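Local coordinates for protein sulfhydryl oxidase 1 (Homo sapiens, PDB 3LLK) that uses bound FAD to oxidise thiols to disulfides, probably passing the electrons to molecular oxygen, at residues 122-133 against 147-158. Sequence-based numbering, arbitrary orientation.
With FAD (flavin-adenine dinucleotide), chain D.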
ATOM      1  N   LEU A 122      -2.552   3.955  -1.354  1.00 21.67           N
ATOM      2  CA  LEU A 122      -2.449   2.816  -0.450  1.00 21.13           C
ATOM      3  C   LEU A 122      -2.156   1.538  -1.238  1.00 19.13           C
ATOM      4  O   LEU A 122      -1.315   0.737  -0.828  1.00 18.66           O
ATOM      5  CB  LEU A 122      -3.730   2.668   0.374  1.00 21.96           C
ATOM      6  CG  LEU A 122      -3.602   1.725   1.572  1.00 25.31           C
ATOM      7  CD1 LEU A 122      -2.461   2.198   2.476  1.00 23.72           C
ATOM      8  CD2 LEU A 122      -4.926   1.687   2.332  1.00 23.57           C
ATOM      9  N   TRP A 123      -2.842   1.356  -2.366  1.00 20.12           N
ATOM     10  CA  TRP A 123      -2.598   0.205  -3.229  1.00 20.06           C
ATOM     11  C   TRP A 123      -1.133   0.230  -3.661  1.00 21.59           C
ATOM     12  O   TRP A 123      -0.436  -0.785  -3.587  1.00 21.34           O
ATOM     13  CB  TRP A 123      -3.463   0.265  -4.495  1.00 22.12           C
ATOM     14  CG  TRP A 123      -4.818  -0.368  -4.379  1.00 21.62           C
ATOM     15  CD1 TRP A 123      -6.024   0.228  -4.613  1.00 23.93           C
ATOM     16  CD2 TRP A 123      -5.101  -1.739  -4.066  1.00 23.04           C
ATOM     17  NE1 TRP A 123      -7.041  -0.688  -4.467  1.00 22.60           N
ATOM     18  CE2 TRP A 123      -6.501  -1.901  -4.131  1.00 24.12           C
ATOM     19  CE3 TRP A 123      -4.304  -2.847  -3.741  1.00 23.68           C
ATOM     20  CZ2 TRP A 123      -7.128  -3.131  -3.878  1.00 25.17           C
ATOM     21  CZ3 TRP A 123      -4.931  -4.073  -3.489  1.00 25.62           C
ATOM     22  CH2 TRP A 123      -6.329  -4.198  -3.560  1.00 24.94           C
ATOM     23  N   VAL A 124      -0.671   1.392  -4.124  1.00 20.25           N
ATOM     24  CA  VAL A 124       0.705   1.511  -4.593  1.00 19.48           C
ATOM     25  C   VAL A 124       1.668   1.134  -3.487  1.00 17.85           C
ATOM     26  O   VAL A 124       2.563   0.319  -3.709  1.00 18.00           O
ATOM     27  CB  VAL A 124       1.027   2.937  -5.107  1.00 20.98           C
ATOM     28  CG1 VAL A 124       2.482   3.001  -5.621  1.00 20.04           C
ATOM     29  CG2 VAL A 124       0.084   3.295  -6.241  1.00 21.28           C
ATOM     30  N   LEU A 125       1.459   1.695  -2.297  1.00 16.98           N
ATOM     31  CA  LEU A 125       2.306   1.400  -1.141  1.00 18.40           C
ATOM     32  C   LEU A 125       2.317  -0.100  -0.847  1.00 18.68           C
ATOM     33  O   LEU A 125       3.385  -0.695  -0.689  1.00 18.03           O
ATOM     34  CB  LEU A 125       1.813   2.170   0.097  1.00 16.41           C
ATOM     35  CG  LEU A 125       2.415   1.848   1.479  1.00 20.70           C
ATOM     36  CD1 LEU A 125       3.933   1.998   1.437  1.00 20.98           C
ATOM     37  CD2 LEU A 125       1.824   2.784   2.547  1.00 19.04           C
ATOM     38  N   PHE A 126       1.130  -0.711  -0.788  1.00 19.60           N
ATOM     39  CA  PHE A 126       1.015  -2.147  -0.510  1.00 20.88           C
ATOM     40  C   PHE A 126       1.792  -3.008  -1.520  1.00 20.57           C
ATOM     41  O   PHE A 126       2.566  -3.886  -1.133  1.00 20.64           O
ATOM     42  CB  PHE A 126      -0.463  -2.600  -0.502  1.00 20.10           C
ATOM     43  CG  PHE A 126      -1.255  -2.161   0.717  1.00 18.80           C
ATOM     44  CD1 PHE A 126      -0.625  -1.635   1.846  1.00 17.56           C
ATOM     45  CD2 PHE A 126      -2.643  -2.282   0.724  1.00 20.64           C
ATOM     46  CE1 PHE A 126      -1.375  -1.229   2.967  1.00 17.40           C
ATOM     47  CE2 PHE A 126      -3.400  -1.883   1.835  1.00 20.87           C
ATOM     48  CZ  PHE A 126      -2.763  -1.356   2.955  1.00 18.38           C
ATOM     49  N   HIS A 127       1.557  -2.777  -2.811  1.00 21.70           N
ATOM     50  CA  HIS A 127       2.249  -3.534  -3.853  1.00 21.00           C
ATOM     51  C   HIS A 127       3.759  -3.369  -3.701  1.00 19.56           C
ATOM     52  O   HIS A 127       4.524  -4.332  -3.805  1.00 21.44           O
ATOM     53  CB  HIS A 127       1.833  -3.054  -5.249  1.00 19.10           C
ATOM     54  CG  HIS A 127       0.443  -3.447  -5.637  1.00 23.30           C
ATOM     55  ND1 HIS A 127       0.062  -4.760  -5.801  1.00 23.87           N
ATOM     56  CD2 HIS A 127      -0.667  -2.702  -5.860  1.00 21.70           C
ATOM     57  CE1 HIS A 127      -1.222  -4.809  -6.104  1.00 21.79           C
ATOM     58  NE2 HIS A 127      -1.687  -3.574  -6.148  1.00 21.90           N
ATOM     59  N   PHE A 128       4.184  -2.148  -3.431  1.00 18.63           N
ATOM     60  CA  PHE A 128       5.602  -1.886  -3.300  1.00 20.22           C
ATOM     61  C   PHE A 128       6.193  -2.678  -2.148  1.00 20.62           C
ATOM     62  O   PHE A 128       7.274  -3.255  -2.287  1.00 20.40           O
ATOM     63  CB  PHE A 128       5.860  -0.392  -3.129  1.00 22.55           C
ATOM     64  CG  PHE A 128       7.145   0.066  -3.753  1.00 24.09           C
ATOM     65  CD1 PHE A 128       8.366  -0.373  -3.257  1.00 26.48           C
ATOM     66  CD2 PHE A 128       7.132   0.911  -4.860  1.00 26.76           C
ATOM     67  CE1 PHE A 128       9.565   0.018  -3.852  1.00 26.68           C
ATOM     68  CE2 PHE A 128       8.323   1.314  -5.466  1.00 28.83           C
ATOM     69  CZ  PHE A 128       9.544   0.865  -4.960  1.00 28.38           C
ATOM     70  N   LEU A 129       5.477  -2.731  -1.024  1.00 17.09           N
ATOM     71  CA  LEU A 129       5.955  -3.474   0.131  1.00 20.52           C
ATOM     72  C   LEU A 129       6.110  -4.957  -0.214  1.00 19.43           C
ATOM     73  O   LEU A 129       7.102  -5.564   0.169  1.00 20.86           O
ATOM     74  CB  LEU A 129       5.007  -3.300   1.332  1.00 17.27           C
ATOM     75  CG  LEU A 129       4.958  -1.879   1.919  1.00 19.77           C
ATOM     76  CD1 LEU A 129       3.900  -1.792   3.008  1.00 20.26           C
ATOM     77  CD2 LEU A 129       6.331  -1.513   2.479  1.00 17.09           C
ATOM     78  N   THR A 130       5.152  -5.536  -0.936  1.00 20.79           N
ATOM     79  CA  THR A 130       5.266  -6.957  -1.289  1.00 20.62           C
ATOM     80  C   THR A 130       6.459  -7.219  -2.196  1.00 22.70           C
ATOM     81  O   THR A 130       7.169  -8.225  -2.033  1.00 21.53           O
ATOM     82  CB  THR A 130       3.987  -7.513  -1.980  1.00 20.03           C
ATOM     83  OG1 THR A 130       3.716  -6.792  -3.189  1.00 21.12           O
ATOM     84  CG2 THR A 130       2.802  -7.416  -1.047  1.00 19.35           C
ATOM     85  N   VAL A 131       6.693  -6.316  -3.145  1.00 20.77           N
ATOM     86  CA  VAL A 131       7.805  -6.486  -4.054  1.00 22.19           C
ATOM     87  C   VAL A 131       9.142  -6.321  -3.347  1.00 22.88           C
ATOM     88  O   VAL A 131      10.063  -7.094  -3.585  1.00 24.70           O
ATOM     89  CB  VAL A 131       7.717  -5.523  -5.254  1.00 21.56           C
ATOM     90  CG1 VAL A 131       9.000  -5.610  -6.087  1.00 22.19           C
ATOM     91  CG2 VAL A 131       6.508  -5.906  -6.121  1.00 22.73           C
ATOM     92  N   GLN A 132       9.254  -5.322  -2.481  1.00 22.42           N
ATOM     93  CA  GLN A 132      10.489  -5.119  -1.740  1.00 24.52           C
ATOM     94  C   GLN A 132      10.828  -6.399  -0.970  1.00 27.42           C
ATOM     95  O   GLN A 132      11.985  -6.811  -0.909  1.00 26.54           O
ATOM     96  CB  GLN A 132      10.336  -3.974  -0.744  1.00 24.71           C
ATOM     97  CG  GLN A 132      10.280  -2.589  -1.356  1.00 22.22           C
ATOM     98  CD  GLN A 132      11.659  -2.025  -1.649  1.00 25.69           C
ATOM     99  OE1 GLN A 132      12.276  -2.357  -2.655  1.00 22.49           O
ATOM    100  NE2 GLN A 132      12.148  -1.174  -0.760  1.00 23.74           N
ATOM    101  N   ALA A 133       9.806  -7.023  -0.389  1.00 27.72           N
ATOM    102  CA  ALA A 133       9.990  -8.249   0.392  1.00 31.03           C
ATOM    103  C   ALA A 133      10.378  -9.445  -0.466  1.00 32.76           C
ATOM    104  O   ALA A 133      10.945 -10.416   0.042  1.00 31.86           O
ATOM    105  CB  ALA A 133       8.705  -8.579   1.164  1.00 29.76           C
ATOM    106  N   ALA A 147       9.892 -11.127   5.846  1.00 45.26           N
ATOM    107  CA  ALA A 147       9.273 -11.026   4.528  1.00 42.98           C
ATOM    108  C   ALA A 147       7.872 -11.627   4.529  1.00 42.32           C
ATOM    109  O   ALA A 147       6.930 -11.044   3.984  1.00 41.40           O
ATOM    110  CB  ALA A 147      10.144 -11.732   3.489  1.00 42.68           C
ATOM    111  N   LYS A 148       7.740 -12.793   5.154  1.00 41.45           N
ATOM    112  CA  LYS A 148       6.461 -13.492   5.222  1.00 42.06           C
ATOM    113  C   LYS A 148       5.420 -12.739   6.053  1.00 41.64           C
ATOM    114  O   LYS A 148       4.247 -13.107   6.077  1.00 42.59           O
ATOM    115  CB  LYS A 148       6.668 -14.900   5.793  1.00 42.67           C
ATOM    116  N   GLU A 149       5.843 -11.680   6.728  1.00 41.03           N
ATOM    117  CA  GLU A 149       4.913 -10.919   7.548  1.00 41.19           C
ATOM    118  C   GLU A 149       4.326  -9.716   6.825  1.00 37.93           C
ATOM    119  O   GLU A 149       3.498  -8.994   7.389  1.00 36.45           O
ATOM    120  CB  GLU A 149       5.606 -10.461   8.830  1.00 45.08           C
ATOM    121  CG  GLU A 149       5.962 -11.611   9.754  1.00 51.55           C
ATOM    122  CD  GLU A 149       6.771 -11.167  10.947  1.00 54.94           C
ATOM    123  OE1 GLU A 149       6.266 -10.339  11.734  1.00 57.91           O
ATOM    124  OE2 GLU A 149       7.916 -11.649  11.098  1.00 60.22           O
ATOM    125  N   VAL A 150       4.729  -9.507   5.575  1.00 34.21           N
ATOM    126  CA  VAL A 150       4.231  -8.358   4.831  1.00 30.52           C
ATOM    127  C   VAL A 150       2.742  -8.403   4.509  1.00 29.13           C
ATOM    128  O   VAL A 150       2.009  -7.470   4.834  1.00 30.01           O
ATOM    129  CB  VAL A 150       5.032  -8.153   3.532  1.00 30.25           C
ATOM    130  CG1 VAL A 150       4.392  -7.050   2.692  1.00 31.02           C
ATOM    131  CG2 VAL A 150       6.456  -7.776   3.876  1.00 27.94           C
ATOM    132  N   LEU A 151       2.291  -9.478   3.877  1.00 28.10           N
ATOM    133  CA  LEU A 151       0.887  -9.587   3.518  1.00 29.69           C
ATOM    134  C   LEU A 151      -0.020  -9.639   4.757  1.00 30.74           C
ATOM    135  O   LEU A 151      -1.088  -9.018   4.780  1.00 29.42           O
ATOM    136  CB  LEU A 151       0.681 -10.808   2.624  1.00 32.20           C
ATOM    137  CG  LEU A 151      -0.340 -10.654   1.495  1.00 33.95           C
ATOM    138  CD1 LEU A 151      -0.135  -9.338   0.763  1.00 32.07           C
ATOM    139  CD2 LEU A 151      -0.190 -11.819   0.530  1.00 34.30           C
ATOM    140  N   PRO A 152       0.383 -10.387   5.800  1.00 30.34           N
ATOM    141  CA  PRO A 152      -0.484 -10.421   6.983  1.00 29.82           C
ATOM    142  C   PRO A 152      -0.554  -9.025   7.618  1.00 28.02           C
ATOM    143  O   PRO A 152      -1.612  -8.594   8.086  1.00 27.13           O
ATOM    144  CB  PRO A 152       0.205 -11.445   7.883  1.00 31.72           C
ATOM    145  CG  PRO A 152       0.815 -12.405   6.879  1.00 32.29           C
ATOM    146  CD  PRO A 152       1.413 -11.439   5.873  1.00 31.18           C
ATOM    147  N   ALA A 153       0.578  -8.322   7.616  1.00 25.04           N
ATOM    148  CA  ALA A 153       0.647  -6.980   8.180  1.00 24.12           C
ATOM    149  C   ALA A 153      -0.247  -6.033   7.382  1.00 22.42           C
ATOM    150  O   ALA A 153      -0.887  -5.142   7.950  1.00 20.90           O
ATOM    151  CB  ALA A 153       2.077  -6.479   8.163  1.00 27.02           C
ATOM    152  N   ILE A 154      -0.279  -6.221   6.066  1.00 21.28           N
ATOM    153  CA  ILE A 154      -1.121  -5.397   5.205  1.00 20.30           C
ATOM    154  C   ILE A 154      -2.581  -5.722   5.487  1.00 22.64           C
ATOM    155  O   ILE A 154      -3.424  -4.824   5.569  1.00 22.43           O
ATOM    156  CB  ILE A 154      -0.832  -5.655   3.702  1.00 22.50           C
ATOM    157  CG1 ILE A 154       0.484  -4.974   3.307  1.00 22.06           C
ATOM    158  CG2 ILE A 154      -1.993  -5.132   2.837  1.00 22.69           C
ATOM    159  CD1 ILE A 154       0.943  -5.315   1.912  1.00 24.52           C
ATOM    160  N   ARG A 155      -2.887  -7.009   5.630  1.00 23.01           N
ATOM    161  CA  ARG A 155      -4.263  -7.406   5.917  1.00 24.99           C
ATOM    162  C   ARG A 155      -4.635  -6.794   7.263  1.00 23.64           C
ATOM    163  O   ARG A 155      -5.716  -6.243   7.433  1.00 26.12           O
ATOM    164  CB  ARG A 155      -4.382  -8.935   5.983  1.00 27.20           C
ATOM    165  CG  ARG A 155      -5.817  -9.429   6.177  1.00 34.72           C
ATOM    166  CD  ARG A 155      -5.863 -10.936   6.365  1.00 36.64           C
ATOM    167  NE  ARG A 155      -7.220 -11.434   6.586  1.00 39.48           N
ATOM    168  CZ  ARG A 155      -7.507 -12.717   6.791  1.00 39.57           C
ATOM    169  NH1 ARG A 155      -6.534 -13.625   6.803  1.00 37.73           N
ATOM    170  NH2 ARG A 155      -8.760 -13.095   6.987  1.00 40.28           N
ATOM    171  N   GLY A 156      -3.711  -6.880   8.211  1.00 25.18           N
ATOM    172  CA  GLY A 156      -3.957  -6.324   9.524  1.00 26.91           C
ATOM    173  C   GLY A 156      -4.267  -4.841   9.456  1.00 26.91           C
ATOM    174  O   GLY A 156      -5.176  -4.365  10.141  1.00 26.63           O
ATOM    175  N   TYR A 157      -3.523  -4.107   8.629  1.00 24.59           N
ATOM    176  CA  TYR A 157      -3.740  -2.670   8.507  1.00 25.13           C
ATOM    177  C   TYR A 157      -5.104  -2.350   7.915  1.00 25.12           C
ATOM    178  O   TYR A 157      -5.818  -1.482   8.403  1.00 25.24           O
ATOM    179  CB  TYR A 157      -2.673  -1.998   7.629  1.00 24.70           C
ATOM    180  CG  TYR A 157      -2.898  -0.498   7.536  1.00 22.42           C
ATOM    181  CD1 TYR A 157      -2.435   0.358   8.537  1.00 21.52           C
ATOM    182  CD2 TYR A 157      -3.676   0.048   6.517  1.00 20.26           C
ATOM    183  CE1 TYR A 157      -2.750   1.720   8.533  1.00 22.86           C
ATOM    184  CE2 TYR A 157      -3.998   1.406   6.505  1.00 22.78           C
ATOM    185  CZ  TYR A 157      -3.533   2.234   7.519  1.00 21.11           C
ATOM    186  OH  TYR A 157      -3.882   3.569   7.535  1.00 21.50           O
ATOM    187  N   VAL A 158      -5.445  -3.036   6.832  1.00 25.19           N
ATOM    188  CA  VAL A 158      -6.723  -2.824   6.169  1.00 25.07           C
ATOM    189  C   VAL A 158      -7.888  -3.043   7.140  1.00 26.60           C
ATOM    190  O   VAL A 158      -8.793  -2.211   7.253  1.00 24.51           O
ATOM    191  CB  VAL A 158      -6.855  -3.780   4.960  1.00 24.88           C
ATOM    192  CG1 VAL A 158      -8.268  -3.745   4.401  1.00 23.20           C
ATOM    193  CG2 VAL A 158      -5.835  -3.368   3.876  1.00 20.37           C
TER
HETATM  194  PA  FAD D 550      -6.228   2.143  -7.913  1.00 31.41           P
HETATM  195  O1A FAD D 550      -6.210   2.878  -6.618  1.00 29.19           O
HETATM  196  O2A FAD D 550      -7.039   0.918  -8.142  1.00 31.66           O
HETATM  197  O5B FAD D 550      -4.767   1.802  -8.371  1.00 31.46           O
HETATM  198  C5B FAD D 550      -3.580   2.481  -7.955  1.00 27.32           C
HETATM  199  C4B FAD D 550      -2.681   2.310  -9.152  1.00 27.49           C
HETATM  200  O4B FAD D 550      -1.980   1.059  -8.918  1.00 24.24           O
HETATM  201  C3B FAD D 550      -3.031   2.489 -10.646  1.00 26.44           C
HETATM  202  O3B FAD D 550      -3.066   3.833 -11.125  1.00 29.86           O
HETATM  203  C2B FAD D 550      -2.049   1.587 -11.244  1.00 27.18           C
HETATM  204  O2B FAD D 550      -0.814   2.160 -11.546  1.00 30.86           O
HETATM  205  C1B FAD D 550      -1.814   0.472 -10.214  1.00 25.77           C
HETATM  206  N9A FAD D 550      -2.577  -0.734 -10.289  1.00 23.45           N
HETATM  207  C8A FAD D 550      -3.867  -1.030 -10.804  1.00 22.50           C
HETATM  208  N7A FAD D 550      -4.240  -2.265 -10.741  1.00 22.75           N
HETATM  209  C5A FAD D 550      -3.135  -2.869 -10.157  1.00 23.05           C
HETATM  210  C6A FAD D 550      -2.903  -4.227  -9.864  1.00 23.17           C
HETATM  211  N6A FAD D 550      -3.776  -5.203 -10.149  1.00 22.28           N
HETATM  212  N1A FAD D 550      -1.704  -4.615  -9.298  1.00 25.55           N
HETATM  213  C2A FAD D 550      -0.679  -3.749  -9.065  1.00 26.47           C
HETATM  214  N3A FAD D 550      -0.900  -2.395  -9.357  1.00 24.86           N
HETATM  215  C4A FAD D 550      -2.163  -2.011  -9.907  1.00 23.28           C
HETATM  216  N1  FAD D 550     -13.457   1.171  -3.598  1.00 70.69           N
HETATM  217  C2  FAD D 550     -14.807   0.954  -3.780  1.00 71.00           C
HETATM  218  O2  FAD D 550     -15.454   1.875  -4.304  1.00 71.23           O
HETATM  219  N3  FAD D 550     -15.170  -0.313  -3.342  1.00 70.53           N
HETATM  220  C4  FAD D 550     -14.348  -1.317  -2.772  1.00 70.71           C
HETATM  221  O4  FAD D 550     -14.860  -2.417  -2.379  1.00 70.86           O
HETATM  222  C4X FAD D 550     -13.013  -0.998  -2.631  1.00 70.51           C
HETATM  223  N5  FAD D 550     -12.117  -1.899  -1.969  1.00 69.87           N
HETATM  224  C5X FAD D 550     -10.759  -1.597  -1.682  1.00 70.31           C
HETATM  225  C6  FAD D 550     -10.015  -2.520  -0.923  1.00 70.47           C
HETATM  226  C7  FAD D 550      -8.648  -2.221  -0.660  1.00 70.48           C
HETATM  227  C7M FAD D 550      -7.905  -3.267   0.171  1.00 71.00           C
HETATM  228  C8  FAD D 550      -8.041  -1.026  -1.150  1.00 69.25           C
HETATM  229  C8M FAD D 550      -6.609  -0.549  -1.011  1.00 68.96           C
HETATM  230  C9  FAD D 550      -8.820  -0.120  -1.868  1.00 69.41           C
HETATM  231  C9A FAD D 550     -10.201  -0.301  -2.141  1.00 69.59           C
HETATM  232  N10 FAD D 550     -11.210   0.498  -2.887  1.00 68.94           N
HETATM  233  C10 FAD D 550     -12.552   0.286  -3.061  1.00 69.87           C
HETATM  234  C1' FAD D 550     -10.683   1.601  -3.626  1.00 66.52           C
HETATM  235  C2' FAD D 550     -10.252   1.376  -5.043  1.00 64.01           C
HETATM  236  O2' FAD D 550      -9.615   0.082  -5.183  1.00 60.22           O
HETATM  237  C3' FAD D 550      -9.347   2.388  -5.677  1.00 62.75           C
HETATM  238  O3' FAD D 550      -8.189   2.575  -4.873  1.00 59.98           O
HETATM  239  C4' FAD D 550      -9.898   3.731  -6.125  1.00 61.99           C
HETATM  240  O4' FAD D 550     -11.206   3.570  -6.752  1.00 63.31           O
HETATM  241  C5' FAD D 550      -9.035   4.601  -6.932  1.00 58.69           C
HETATM  242  O5' FAD D 550      -8.822   3.932  -8.178  1.00 53.40           O
HETATM  243  P   FAD D 550      -7.704   4.280  -9.197  1.00 51.79           P
HETATM  244  O1P FAD D 550      -8.377   4.124 -10.488  1.00 54.35           O
HETATM  245  O2P FAD D 550      -7.089   5.612  -8.958  1.00 51.54           O
HETATM  246  O3P FAD D 550      -6.526   3.189  -9.080  1.00 41.96           O
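Leu-122 starts the packing, its CD2 lying 4.3 Å from CE2 of the Tyr-157 ring; the phenol OH at the far end of that ring is hydrogen-bonded to Glu-30 on helix 16-30. On the flank of the helix that faces the cofactor, Trp-123 gives its indole NE1 to the ribityl O2' of FAD, 2.8 Å away and nearly straight at 165°, while the flavin methyl C8M sits over one face of the indole. A leucine in place of Trp-123 would probably leave O2' without this donor and the flavin methyl without the indole face it lies over. Phe-126 carries the centre of the contact. Its CG stands anti to the carbonyl carbon, which brings one ring face under Ile-154: the branch methyl CG2 is 3.5 Å from the ring centroid and 8° off the normal, a clean CH-pi contact. The carbonyl O of Leu-122 lies toward the rim of the opposite face, Tyr-157 CD2 meets the edge, and Val-158 CG2 closes to 3.5 Å from Phe-126 CE2. Next in sequence, and one turn after Trp-123 on the cofactor side, His-127 has adenine C2A over the centre of one ring face. Leu-129 and Thr-130 then pack on Val-150 CG1, and Thr-130 CG2 also touches Leu-151 CD1 at 3.9 Å; Thr-130 OG1 donates a hydrogen bond back to His-127 O, 2.7 Å away. Last comes Ala-133, whose CB meets Val-150 CG2 at 3.6 Å. The two antiparallel helices of this Erv1/Alr-family region, 161° between their directions, are thus joined by apolar contacts, while Trp-123 and His-127 bring the first helix against FAD.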